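Crustacyanin-C1 subunit (Homarus gammarus, PDB 1OBQ) binds the carotenoid astaxanthin, which gives the lobster carapace its blue colour, as a lipocalin subunit of the crustacyanin complexes. Local coordinates at residues E90-I95 / A102-I107. Numbering follows the deposited sequence.
Sequences EPHLSI and AAPLVI
The imidazole of His92 runs alongside the pyrrolidine of Pro104, both heading in the same direction, and leans obliquely on it, with His92 CE1 3.4 Å from Pro104 CB. A chi1 of 59° tucks CG between the two backbone arms of His92, and chi2 of 83° turns ND1 to Leu93 O in a weak hydrogen bond. The pair illustrates how side chains alternate along an antiparallel hairpin: Ser94 and Pro104, a non-hydrogen-bonded pair, share one face, and the flanking hydrogen-bonded pairs, Leu93–Leu105 and Ile95–Ala103, the other. That second face is apolar: Ile95 CG2 lies 4.1 Å from Leu105 CB and somewhat farther from Ala103 CB, while a terminal methyl of Leu93 and the chain end of Ile107 touch loosely, CD1 to CD1, at 4.3 Å. Between the faces, Ile95 and Ala103 exchange two backbone hydrogen bonds, the one from Ile95 N to Ala103 O being 2.8 Å long. The Leu93–Leu105 pair is less even, with Leu105 N 2.9 Å from Leu93 O but a weak return bond of 3.4 Å from Leu93 N to Leu105 O. The hairpin belongs to the lipocalin barrel, with strands 76-85 and 115-123 flanking it; helix 17-24 packs on Pro91 and His92, and Ala102 meets Ala102 of the second subunit.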
loop_
_atom_site.group_PDB
_atom_site.type_symbol
_atom_site.label_atom_id
_atom_site.label_comp_id
_atom_site.label_asym_id
_atom_site.label_seq_id
_atom_site.Cartn_x
_atom_site.Cartn_y
_atom_site.Cartn_z
ATOM N N GLU A 90 -15.226 0.957 2.996
ATOM C CA GLU A 90 -15.351 -0.417 2.533
ATOM C C GLU A 90 -15.246 -1.310 3.815
ATOM O O GLU A 90 -14.658 -0.873 4.830
ATOM C CB GLU A 90 -14.253 -0.831 1.505
ATOM C CG GLU A 90 -13.999 0.155 0.353
ATOM C CD GLU A 90 -12.743 -0.253 -0.490
ATOM O OE1 GLU A 90 -12.785 -1.401 -1.045
ATOM O OE2 GLU A 90 -11.676 0.522 -0.588
ATOM N N PRO A 91 -15.993 -2.403 3.839
ATOM C CA PRO A 91 -16.055 -3.341 4.976
ATOM C C PRO A 91 -14.765 -4.165 5.136
ATOM O O PRO A 91 -14.741 -5.389 5.092
ATOM C CB PRO A 91 -17.183 -4.287 4.589
ATOM C CG PRO A 91 -17.198 -4.231 3.041
ATOM C CD PRO A 91 -16.837 -2.807 2.695
ATOM N N HIS A 92 -13.670 -3.460 5.254
ATOM C CA HIS A 92 -12.362 -4.088 5.605
ATOM C C HIS A 92 -11.467 -3.108 6.296
ATOM O O HIS A 92 -11.747 -1.939 6.383
ATOM C CB HIS A 92 -11.651 -4.790 4.444
ATOM C CG HIS A 92 -11.323 -3.908 3.272
ATOM N ND1 HIS A 92 -10.209 -3.096 3.205
ATOM C CD2 HIS A 92 -11.979 -3.739 2.096
ATOM C CE1 HIS A 92 -10.182 -2.475 2.022
ATOM N NE2 HIS A 92 -11.252 -2.858 1.332
ATOM N N LEU A 93 -10.349 -3.602 6.790
ATOM C CA LEU A 93 -9.443 -2.814 7.607
ATOM C C LEU A 93 -8.236 -2.486 6.757
ATOM O O LEU A 93 -7.946 -3.139 5.796
ATOM C CB LEU A 93 -9.003 -3.642 8.836
ATOM C CG LEU A 93 -10.055 -4.008 9.883
ATOM C CD1 LEU A 93 -9.519 -5.221 10.755
ATOM C CD2 LEU A 93 -10.419 -2.774 10.645
ATOM N N SER A 94 -7.527 -1.437 7.115
ATOM C CA SER A 94 -6.266 -1.188 6.511
ATOM C C SER A 94 -5.211 -1.560 7.535
ATOM O O SER A 94 -5.306 -1.126 8.677
ATOM C CB SER A 94 -6.146 0.327 6.215
ATOM O OG SER A 94 -7.049 0.734 5.206
ATOM N N ILE A 95 -4.201 -2.317 7.142
ATOM C CA ILE A 95 -3.082 -2.522 8.023
ATOM C C ILE A 95 -1.971 -1.574 7.478
ATOM O O ILE A 95 -1.709 -1.571 6.250
ATOM C CB ILE A 95 -2.697 -4.012 7.970
ATOM C CG1 ILE A 95 -1.502 -4.296 8.879
ATOM C CG2 ILE A 95 -2.295 -4.517 6.568
ATOM C CD1 ILE A 95 -1.763 -3.900 10.162
ATOM N N ALA A 102 0.174 1.014 3.410
ATOM C CA ALA A 102 -1.002 0.347 3.965
ATOM C C ALA A 102 -1.710 -0.513 2.940
ATOM O O ALA A 102 -1.774 -0.138 1.750
ATOM C CB ALA A 102 -1.966 1.350 4.543
ATOM N N ALA A 103 -2.280 -1.663 3.403
ATOM C CA ALA A 103 -2.933 -2.605 2.544
ATOM C C ALA A 103 -4.245 -3.114 3.216
ATOM O O ALA A 103 -4.376 -3.036 4.425
ATOM C CB ALA A 103 -2.009 -3.742 2.215
ATOM N N PRO A 104 -5.187 -3.527 2.410
ATOM C CA PRO A 104 -6.451 -4.021 2.903
ATOM C C PRO A 104 -6.163 -5.335 3.617
ATOM O O PRO A 104 -5.246 -6.077 3.281
ATOM C CB PRO A 104 -7.297 -4.238 1.663
ATOM C CG PRO A 104 -6.404 -4.175 0.520
ATOM C CD PRO A 104 -5.105 -3.604 0.942
ATOM N N LEU A 105 -6.905 -5.587 4.655
ATOM C CA LEU A 105 -6.704 -6.840 5.398
ATOM C C LEU A 105 -8.067 -7.378 5.784
ATOM O O LEU A 105 -8.914 -6.610 6.341
ATOM C CB LEU A 105 -5.936 -6.493 6.636
ATOM C CG LEU A 105 -5.201 -7.561 7.405
ATOM C CD1 LEU A 105 -6.151 -8.067 8.220
ATOM C CD2 LEU A 105 -4.539 -8.537 6.543
ATOM N N VAL A 106 -8.324 -8.635 5.454
ATOM C CA VAL A 106 -9.551 -9.251 5.862
ATOM C C VAL A 106 -9.246 -10.354 6.864
ATOM O O VAL A 106 -8.215 -11.062 6.722
ATOM C CB VAL A 106 -10.175 -9.899 4.650
ATOM C CG1 VAL A 106 -11.320 -10.773 5.043
ATOM C CG2 VAL A 106 -10.640 -8.762 3.686
ATOM N N ILE A 107 -10.061 -10.456 7.886
ATOM C CA ILE A 107 -9.919 -11.628 8.773
ATOM C C ILE A 107 -10.875 -12.671 8.260
ATOM O O ILE A 107 -12.084 -12.473 8.437
ATOM C CB ILE A 107 -10.242 -11.197 10.157
ATOM C CG1 ILE A 107 -9.282 -10.081 10.572
ATOM C CG2 ILE A 107 -10.197 -12.383 11.138
ATOM C CD1 ILE A 107 -9.836 -9.379 11.839
#